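Local atomic coordinates of MmeI (Methylophilus methylotrophus, PDB entry 5HR4), a protein that acts as a Type IIL restriction-modification enzyme and probably transfers a methyl group from S-adenosyl-L-methionine to N6 of adenine in DNA. Residues A[372-377]-A[445-450]; A[404-409]-A[424-429]; A[376-381]-A[431-436]. All coordinates share one frame; numbering follows the deposited sequence.

Overall arrangement
All three contacts lie in the DNA-methyltransferase domain and join helix 368-388, helix 416-440 and the loops that flank them. Contact 1 sits between the other two: its centre is about 5 Å from that of contact 2 and about 6 Å from that of contact 3, while contacts 2 and 3 are about 10 Å apart, centre to centre. Along the chain, contact 2 is nested inside the loops closed by each of the others. Arg447 NH2 probably bonds to Ile404 O (2.8 Å), and Arg447 NH1 lies 3.4 Å from Arg378 NH1, two like charges close together near Asp430. The side chain of Leu426 is about 12 Å from bound sinefungin. The side chain of Tyr374 is about 13 Å from bound sinefungin.

Contact 1. Residues A[372-377]-A[445-450]; sequences ITYREL and FARIPL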
# COMPACT_ATOMS: atom_id res chain seq x y z
N ILE A 372 -14.10 12.40 3.76
CA ILE A 372 -14.74 11.58 4.79
C ILE A 372 -14.67 12.26 6.15
O ILE A 372 -15.65 12.26 6.90
CB ILE A 372 -14.12 10.17 4.85
CG1 ILE A 372 -14.30 9.47 3.51
CG2 ILE A 372 -14.82 9.34 5.92
CD1 ILE A 372 -15.77 9.32 3.20
N THR A 373 -13.50 12.82 6.51
CA THR A 373 -13.38 13.43 7.83
C THR A 373 -14.33 14.60 7.97
O THR A 373 -15.07 14.71 8.96
CB THR A 373 -11.95 13.90 8.09
OG1 THR A 373 -11.05 12.79 8.13
CG2 THR A 373 -11.90 14.65 9.42
N TYR A 374 -14.35 15.48 6.97
CA TYR A 374 -15.22 16.64 7.04
C TYR A 374 -16.69 16.22 7.08
O TYR A 374 -17.51 16.90 7.70
CB TYR A 374 -14.93 17.57 5.84
CG TYR A 374 -15.86 18.75 5.71
CD1 TYR A 374 -15.87 19.76 6.66
CD2 TYR A 374 -16.71 18.87 4.62
CE1 TYR A 374 -16.74 20.85 6.56
CE2 TYR A 374 -17.57 19.95 4.49
CZ TYR A 374 -17.57 20.93 5.47
OH TYR A 374 -18.42 22.00 5.36
N ARG A 375 -17.04 15.10 6.45
CA ARG A 375 -18.44 14.68 6.46
C ARG A 375 -18.83 14.15 7.84
O ARG A 375 -19.91 14.48 8.35
CB ARG A 375 -18.69 13.63 5.38
CG ARG A 375 -19.85 12.72 5.69
CD ARG A 375 -20.41 12.04 4.47
NE ARG A 375 -19.64 10.87 4.05
CZ ARG A 375 -19.48 9.78 4.78
NH1 ARG A 375 -20.02 9.72 5.99
NH2 ARG A 375 -18.77 8.75 4.32
N GLU A 376 -17.97 13.35 8.45
CA GLU A 376 -18.22 12.90 9.81
C GLU A 376 -18.33 14.07 10.77
O GLU A 376 -19.20 14.09 11.66
CB GLU A 376 -17.11 11.94 10.24
CG GLU A 376 -17.12 10.68 9.39
CD GLU A 376 -18.48 10.02 9.43
OE1 GLU A 376 -18.95 9.73 10.55
OE2 GLU A 376 -19.09 9.81 8.36
N LEU A 377 -17.48 15.07 10.61
CA LEU A 377 -17.57 16.23 11.47
C LEU A 377 -18.88 16.96 11.25
O LEU A 377 -19.56 17.34 12.21
CB LEU A 377 -16.39 17.16 11.24
CG LEU A 377 -15.39 17.02 12.38
CD1 LEU A 377 -14.87 15.61 12.45
CD2 LEU A 377 -14.27 17.99 12.14
N PHE A 445 -30.15 26.32 3.71
CA PHE A 445 -28.88 26.90 4.11
C PHE A 445 -27.79 26.37 3.19
O PHE A 445 -27.53 25.16 3.18
CB PHE A 445 -28.57 26.57 5.56
CG PHE A 445 -27.16 26.84 5.94
CD1 PHE A 445 -26.77 28.10 6.36
CD2 PHE A 445 -26.21 25.82 5.90
CE1 PHE A 445 -25.45 28.35 6.73
CE2 PHE A 445 -24.89 26.06 6.27
CZ PHE A 445 -24.52 27.32 6.68
N ALA A 446 -27.15 27.27 2.43
CA ALA A 446 -26.06 26.92 1.53
C ALA A 446 -24.92 27.91 1.69
O ALA A 446 -25.11 29.07 2.06
CB ALA A 446 -26.51 26.90 0.06
N ARG A 447 -23.71 27.43 1.42
CA ARG A 447 -22.53 28.28 1.44
C ARG A 447 -22.10 28.62 0.02
O ARG A 447 -20.99 28.27 -0.42
CB ARG A 447 -21.41 27.60 2.23
CG ARG A 447 -21.64 27.62 3.71
CD ARG A 447 -20.76 26.61 4.39
NE ARG A 447 -20.52 26.97 5.79
CZ ARG A 447 -20.08 26.12 6.72
NH1 ARG A 447 -19.86 24.85 6.41
NH2 ARG A 447 -19.88 26.55 7.96
N ILE A 448 -22.97 29.34 -0.68
CA ILE A 448 -22.69 29.89 -2.00
C ILE A 448 -22.91 31.40 -1.94
O ILE A 448 -23.97 31.84 -1.48
CB ILE A 448 -23.58 29.27 -3.10
CG1 ILE A 448 -23.46 27.74 -3.07
CG2 ILE A 448 -23.20 29.84 -4.47
CD1 ILE A 448 -22.09 27.24 -3.36
N PRO A 449 -21.98 32.22 -2.44
CA PRO A 449 -20.74 31.86 -3.10
C PRO A 449 -19.68 31.27 -2.17
O PRO A 449 -19.77 31.35 -0.94
CB PRO A 449 -20.27 33.21 -3.68
CG PRO A 449 -20.78 34.18 -2.75
CD PRO A 449 -22.15 33.68 -2.41
N LEU A 450 -18.65 30.72 -2.79
CA LEU A 450 -17.60 29.99 -2.09
C LEU A 450 -16.69 30.99 -1.37
O LEU A 450 -15.80 31.58 -1.97
CB LEU A 450 -16.83 29.13 -3.09
CG LEU A 450 -17.73 28.09 -3.78
CD1 LEU A 450 -17.03 27.40 -4.95
CD2 LEU A 450 -18.23 27.05 -2.76
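Tyr374 and Arg447 meet only through the ends of their side chains, across a span in which the nearest CA atoms are 14.8 Å apart. Tyr374 OH lies at the edge of the guanidinium, near its plane, 3.4 Å from Arg447 NH1. The angle is too poor for a hydrogen bond, so the two groups are neighbours rather than partners. The phenol ring and the guanidinium are tilted by 26° against each other. Both chains extend to bridge the gap: the tyrosine ring stands anti to its own backbone N (chi1 175°), and the arginine is stretched from CG to NE.

Both ends share Asp430 OD1, which is hydrogen-bonded to Tyr374 OH and forms a salt bridge with Arg447 NH1; this would hold the two ends side by side. The other terminal nitrogen, Arg447 NH2, is bonded to Ile404 O, so the guanidinium is tied through two nitrogens and its rotation restricted.

The apolar part of Tyr374 packs separately. Its ring meets that of Phe409 with the planes nearly perpendicular, and Leu426 of helix 416-440 also touches it. The contact thus links helix 368-388 to the loop leading into strand 455-458, within the alpha/beta, Rossmann-like fold of the methyltransferase domain.

Contact 2. Residues A[404-409]-A[424-429]; sequences INVDQF and VALWLT
Val406 turns both methyl groups on helix 416-440 just before the chain enters strand 409-413. This strand, the helix and the parallel neighbouring strand 455-458 form a beta-alpha-beta crossover of the Rossmann-like sheet, and the contact packs the entrance of the first strand against the helix.

The first shell is apolar. Val406 CG1 lies 3.8 Å from Leu426 CB and also rests against the backbone oxygen of Leu426. The other branch, CG2, approaches the indole obliquely, 4.1 Å from Trp427 NE1, with the valine and tryptophan side chains roughly perpendicular. The valine's chi1 of -61° sets CG1 beside its backbone N and CG2 between that N and the carbonyl carbon, which spreads the branches over two successive helix residues. Farther along, Phe409 CB meets Leu426 CD1 at 4.0 Å.

A second shell positions Trp427, Phe409 and the turn that carries Val406. Trp427 NE1 donates to Ser452 O, which restrains the indole. The Phe409 ring lies almost parallel to that of Phe359. Within the turn, Asn405 N is 2.8 Å from Gln408 OE1, and Asn405 OD1 accepts from the following backbone N, that of Val406, at 2.9 Å. Phe409 is tied to the 3-10 turn by its backbone N, which donates to Val406 O at 3.0 Å, and the same oxygen lies at the edge of the Phe409 ring, in the plane of that ring.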
# COMPACT_ATOMS: atom_id res chain seq x y z
N ILE A 404 -18.28 24.62 11.51
CA ILE A 404 -17.32 23.77 10.82
C ILE A 404 -17.29 24.06 9.32
O ILE A 404 -18.33 24.36 8.70
CB ILE A 404 -17.66 22.31 11.15
CG1 ILE A 404 -17.44 22.11 12.65
CG2 ILE A 404 -16.81 21.32 10.39
CD1 ILE A 404 -18.08 20.89 13.19
N ASN A 405 -16.10 24.03 8.72
CA ASN A 405 -15.95 24.46 7.34
C ASN A 405 -14.63 23.94 6.77
O ASN A 405 -13.72 23.52 7.50
CB ASN A 405 -16.03 25.99 7.22
CG ASN A 405 -16.76 26.44 5.96
OD1 ASN A 405 -16.79 25.74 4.94
ND2 ASN A 405 -17.36 27.62 6.03
N VAL A 406 -14.53 24.01 5.44
CA VAL A 406 -13.39 23.46 4.71
C VAL A 406 -12.08 24.14 5.07
O VAL A 406 -11.02 23.54 4.91
CB VAL A 406 -13.67 23.55 3.20
CG1 VAL A 406 -14.90 22.74 2.87
CG2 VAL A 406 -13.90 25.01 2.80
N ASP A 407 -12.10 25.35 5.58
CA ASP A 407 -10.80 25.94 5.95
C ASP A 407 -10.11 25.20 7.06
O ASP A 407 -9.09 25.65 7.55
CB ASP A 407 -10.94 27.43 6.33
CG ASP A 407 -12.01 27.69 7.38
OD1 ASP A 407 -12.35 26.79 8.18
OD2 ASP A 407 -12.52 28.84 7.43
N GLN A 408 -10.60 24.05 7.52
CA GLN A 408 -9.93 23.27 8.53
C GLN A 408 -9.11 22.13 7.94
O GLN A 408 -8.50 21.36 8.69
CB GLN A 408 -10.95 22.73 9.54
CG GLN A 408 -11.88 23.81 10.06
CD GLN A 408 -13.04 23.28 10.91
OE1 GLN A 408 -14.19 23.70 10.73
NE2 GLN A 408 -12.75 22.36 11.82
N PHE A 409 -9.05 22.02 6.61
CA PHE A 409 -8.42 20.87 5.98
C PHE A 409 -7.27 21.29 5.07
O PHE A 409 -7.38 22.26 4.31
CB PHE A 409 -9.48 20.06 5.24
CG PHE A 409 -10.51 19.49 6.17
CD1 PHE A 409 -11.59 20.26 6.58
CD2 PHE A 409 -10.37 18.21 6.68
CE1 PHE A 409 -12.55 19.72 7.48
CE2 PHE A 409 -11.31 17.67 7.55
CZ PHE A 409 -12.40 18.44 7.97
N VAL A 424 -12.30 20.76 -4.93
CA VAL A 424 -13.72 20.73 -5.27
C VAL A 424 -14.43 19.64 -4.49
O VAL A 424 -15.60 19.79 -4.10
CB VAL A 424 -13.92 20.54 -6.78
CG1 VAL A 424 -15.35 20.14 -7.07
CG2 VAL A 424 -13.60 21.82 -7.51
N ALA A 425 -13.74 18.54 -4.20
CA ALA A 425 -14.36 17.49 -3.40
C ALA A 425 -14.84 18.03 -2.06
O ALA A 425 -15.93 17.67 -1.59
CB ALA A 425 -13.37 16.34 -3.21
N LEU A 426 -14.06 18.91 -1.44
CA LEU A 426 -14.46 19.46 -0.15
C LEU A 426 -15.65 20.39 -0.29
O LEU A 426 -16.51 20.44 0.59
CB LEU A 426 -13.28 20.18 0.50
CG LEU A 426 -12.42 19.20 1.30
CD1 LEU A 426 -11.05 19.74 1.55
CD2 LEU A 426 -13.10 18.92 2.63
N TRP A 427 -15.76 21.14 -1.39
CA TRP A 427 -16.91 22.04 -1.50
C TRP A 427 -18.19 21.28 -1.81
O TRP A 427 -19.26 21.61 -1.28
CB TRP A 427 -16.67 23.09 -2.57
CG TRP A 427 -15.82 24.24 -2.14
CD1 TRP A 427 -15.98 25.02 -1.02
CD2 TRP A 427 -14.70 24.76 -2.85
NE1 TRP A 427 -15.00 26.00 -1.00
CE2 TRP A 427 -14.21 25.86 -2.11
CE3 TRP A 427 -14.05 24.41 -4.05
CZ2 TRP A 427 -13.11 26.59 -2.53
CZ3 TRP A 427 -12.97 25.13 -4.46
CH2 TRP A 427 -12.50 26.21 -3.70
N LEU A 428 -18.12 20.26 -2.68
CA LEU A 428 -19.30 19.44 -2.95
C LEU A 428 -19.78 18.73 -1.69
O LEU A 428 -20.98 18.68 -1.40
CB LEU A 428 -19.01 18.42 -4.06
CG LEU A 428 -18.35 18.89 -5.36
CD1 LEU A 428 -18.20 17.72 -6.36
CD2 LEU A 428 -19.09 20.08 -5.99
N THR A 429 -18.84 18.19 -0.90
CA THR A 429 -19.25 17.59 0.36
C THR A 429 -19.87 18.63 1.28
O THR A 429 -20.91 18.38 1.91
CB THR A 429 -18.07 16.90 1.04
OG1 THR A 429 -17.29 16.19 0.07
CG2 THR A 429 -18.59 15.90 2.04

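Contact 3. Residues A[376-381]-A[431-436]; sequences ELRLLE and HQMNMK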
# COMPACT_ATOMS: atom_id res chain seq x y z
N GLU A 376 -17.97 13.35 8.45
CA GLU A 376 -18.22 12.90 9.81
C GLU A 376 -18.33 14.07 10.77
O GLU A 376 -19.20 14.09 11.66
CB GLU A 376 -17.11 11.94 10.24
CG GLU A 376 -17.12 10.68 9.39
CD GLU A 376 -18.48 10.02 9.43
OE1 GLU A 376 -18.95 9.73 10.55
OE2 GLU A 376 -19.09 9.81 8.36
N LEU A 377 -17.48 15.07 10.61
CA LEU A 377 -17.57 16.23 11.47
C LEU A 377 -18.88 16.96 11.25
O LEU A 377 -19.56 17.34 12.21
CB LEU A 377 -16.39 17.16 11.24
CG LEU A 377 -15.39 17.02 12.38
CD1 LEU A 377 -14.87 15.61 12.45
CD2 LEU A 377 -14.27 17.99 12.14
N ARG A 378 -19.29 17.11 9.99
CA ARG A 378 -20.58 17.75 9.76
C ARG A 378 -21.71 16.94 10.40
O ARG A 378 -22.56 17.49 11.11
CB ARG A 378 -20.81 17.96 8.27
CG ARG A 378 -20.04 19.18 7.71
CD ARG A 378 -20.52 20.49 8.32
NE ARG A 378 -21.91 20.75 7.95
CZ ARG A 378 -22.28 21.37 6.83
NH1 ARG A 378 -21.38 21.82 5.97
NH2 ARG A 378 -23.57 21.54 6.57
N LEU A 379 -21.70 15.61 10.23
CA LEU A 379 -22.74 14.79 10.83
C LEU A 379 -22.76 14.95 12.35
O LEU A 379 -23.82 15.16 12.95
CB LEU A 379 -22.57 13.32 10.45
CG LEU A 379 -22.98 12.95 9.02
CD1 LEU A 379 -22.85 11.46 8.80
CD2 LEU A 379 -24.39 13.40 8.76
N LEU A 380 -21.58 14.87 12.98
CA LEU A 380 -21.50 15.12 14.41
C LEU A 380 -22.08 16.49 14.75
O LEU A 380 -22.97 16.60 15.61
CB LEU A 380 -20.06 15.02 14.87
CG LEU A 380 -19.82 15.38 16.32
CD1 LEU A 380 -20.70 14.52 17.21
CD2 LEU A 380 -18.37 15.10 16.60
N GLU A 381 -21.62 17.53 14.05
CA GLU A 381 -22.08 18.90 14.26
C GLU A 381 -23.59 19.07 14.09
O GLU A 381 -24.13 20.08 14.57
CB GLU A 381 -21.37 19.85 13.30
CG GLU A 381 -21.48 21.29 13.72
CD GLU A 381 -21.37 22.27 12.56
OE1 GLU A 381 -21.85 21.94 11.45
OE2 GLU A 381 -20.82 23.39 12.79
N HIS A 431 -21.58 21.28 0.34
CA HIS A 431 -22.95 21.49 -0.09
C HIS A 431 -23.83 20.28 0.20
O HIS A 431 -24.99 20.43 0.58
CB HIS A 431 -23.03 21.79 -1.56
CG HIS A 431 -24.39 22.23 -1.98
ND1 HIS A 431 -25.00 23.35 -1.46
CD2 HIS A 431 -25.26 21.72 -2.89
CE1 HIS A 431 -26.18 23.51 -2.02
NE2 HIS A 431 -26.37 22.53 -2.88
N GLN A 432 -23.31 19.07 -0.03
CA GLN A 432 -24.08 17.87 0.30
C GLN A 432 -24.53 17.89 1.76
O GLN A 432 -25.69 17.60 2.06
CB GLN A 432 -23.28 16.61 0.00
CG GLN A 432 -23.54 16.05 -1.39
CD GLN A 432 -22.57 14.96 -1.74
OE1 GLN A 432 -21.50 14.85 -1.14
NE2 GLN A 432 -22.95 14.12 -2.71
N MET A 433 -23.63 18.28 2.67
CA MET A 433 -23.99 18.35 4.08
C MET A 433 -24.91 19.53 4.37
O MET A 433 -25.86 19.40 5.16
CB MET A 433 -22.73 18.42 4.94
CG MET A 433 -21.88 17.18 4.84
SD MET A 433 -22.80 15.64 5.08
CE MET A 433 -23.46 15.91 6.71
N ASN A 434 -24.67 20.68 3.75
CA ASN A 434 -25.58 21.80 3.95
C ASN A 434 -27.00 21.41 3.56
O ASN A 434 -27.96 21.78 4.25
CB ASN A 434 -25.13 23.04 3.17
CG ASN A 434 -23.73 23.48 3.55
OD1 ASN A 434 -23.29 23.27 4.67
ND2 ASN A 434 -23.00 24.07 2.59
N MET A 435 -27.15 20.63 2.48
CA MET A 435 -28.47 20.14 2.12
C MET A 435 -29.01 19.18 3.18
O MET A 435 -30.21 19.19 3.49
CB MET A 435 -28.45 19.47 0.74
CG MET A 435 -28.38 20.40 -0.49
SD MET A 435 -29.37 21.94 -0.50
CE MET A 435 -31.01 21.30 -0.10
N LYS A 436 -28.14 18.35 3.76
CA LYS A 436 -28.61 17.40 4.77
C LYS A 436 -29.05 18.11 6.05
O LYS A 436 -30.06 17.74 6.65
CB LYS A 436 -27.53 16.35 5.06
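Segments 376-381 and 431-436 run nearly parallel, their axes 10.3 Å apart at closest approach and crossing at -17°, with Arg378 and Met433 facing each other at a CA separation of 6.7 Å. Arg378 lays its aliphatic part and its guanidinium along Met433, the two side chains running antiparallel alongside each other. Met433 CB sits over the centre of one guanidinium face, 3.5 Å from Arg378 CZ. The methionine chain is itself bent at chi2 and chi3, which brings Met433 CE against Arg378 CB and against Leu379 CD2, the latter 3.4 Å away; the leucine side chain stands nearly square to the methionine.

Helix 368-388 lies in the connection between strands 359-361 and 409-413, and helix 416-440 in that between 409-413 and 455-458, consecutive crossovers of a Rossmann-like methyltransferase fold.

The polar end of Arg378 closes on one atom. NH1 and NH2 grip Asn434 OD1 end-on, at 2.7 Å from NH1 and 2.6 Å from NH2, with the oxygen close to the guanidinium plane. The NH1 donor stands 35° above the carbonyl plane; NH2 is less tilted, and both bonds are bent, as expected when two donors of one guanidinium share an oxygen. Bends at chi2 and chi3 curl the arginine chain to present this end. An alanine here would strip Asn434 OD1 of both donors and would probably open a gap beside Met433 CB. Asn434 ND2 bonds to Asp430 OD2, which orients the amide, and Arg378 NH1 also bonds to Tyr374 OH. A long charge pairing, with no N-H directed at the oxygen, links Arg378 NE to Glu381 OE1 at 3.7 Å.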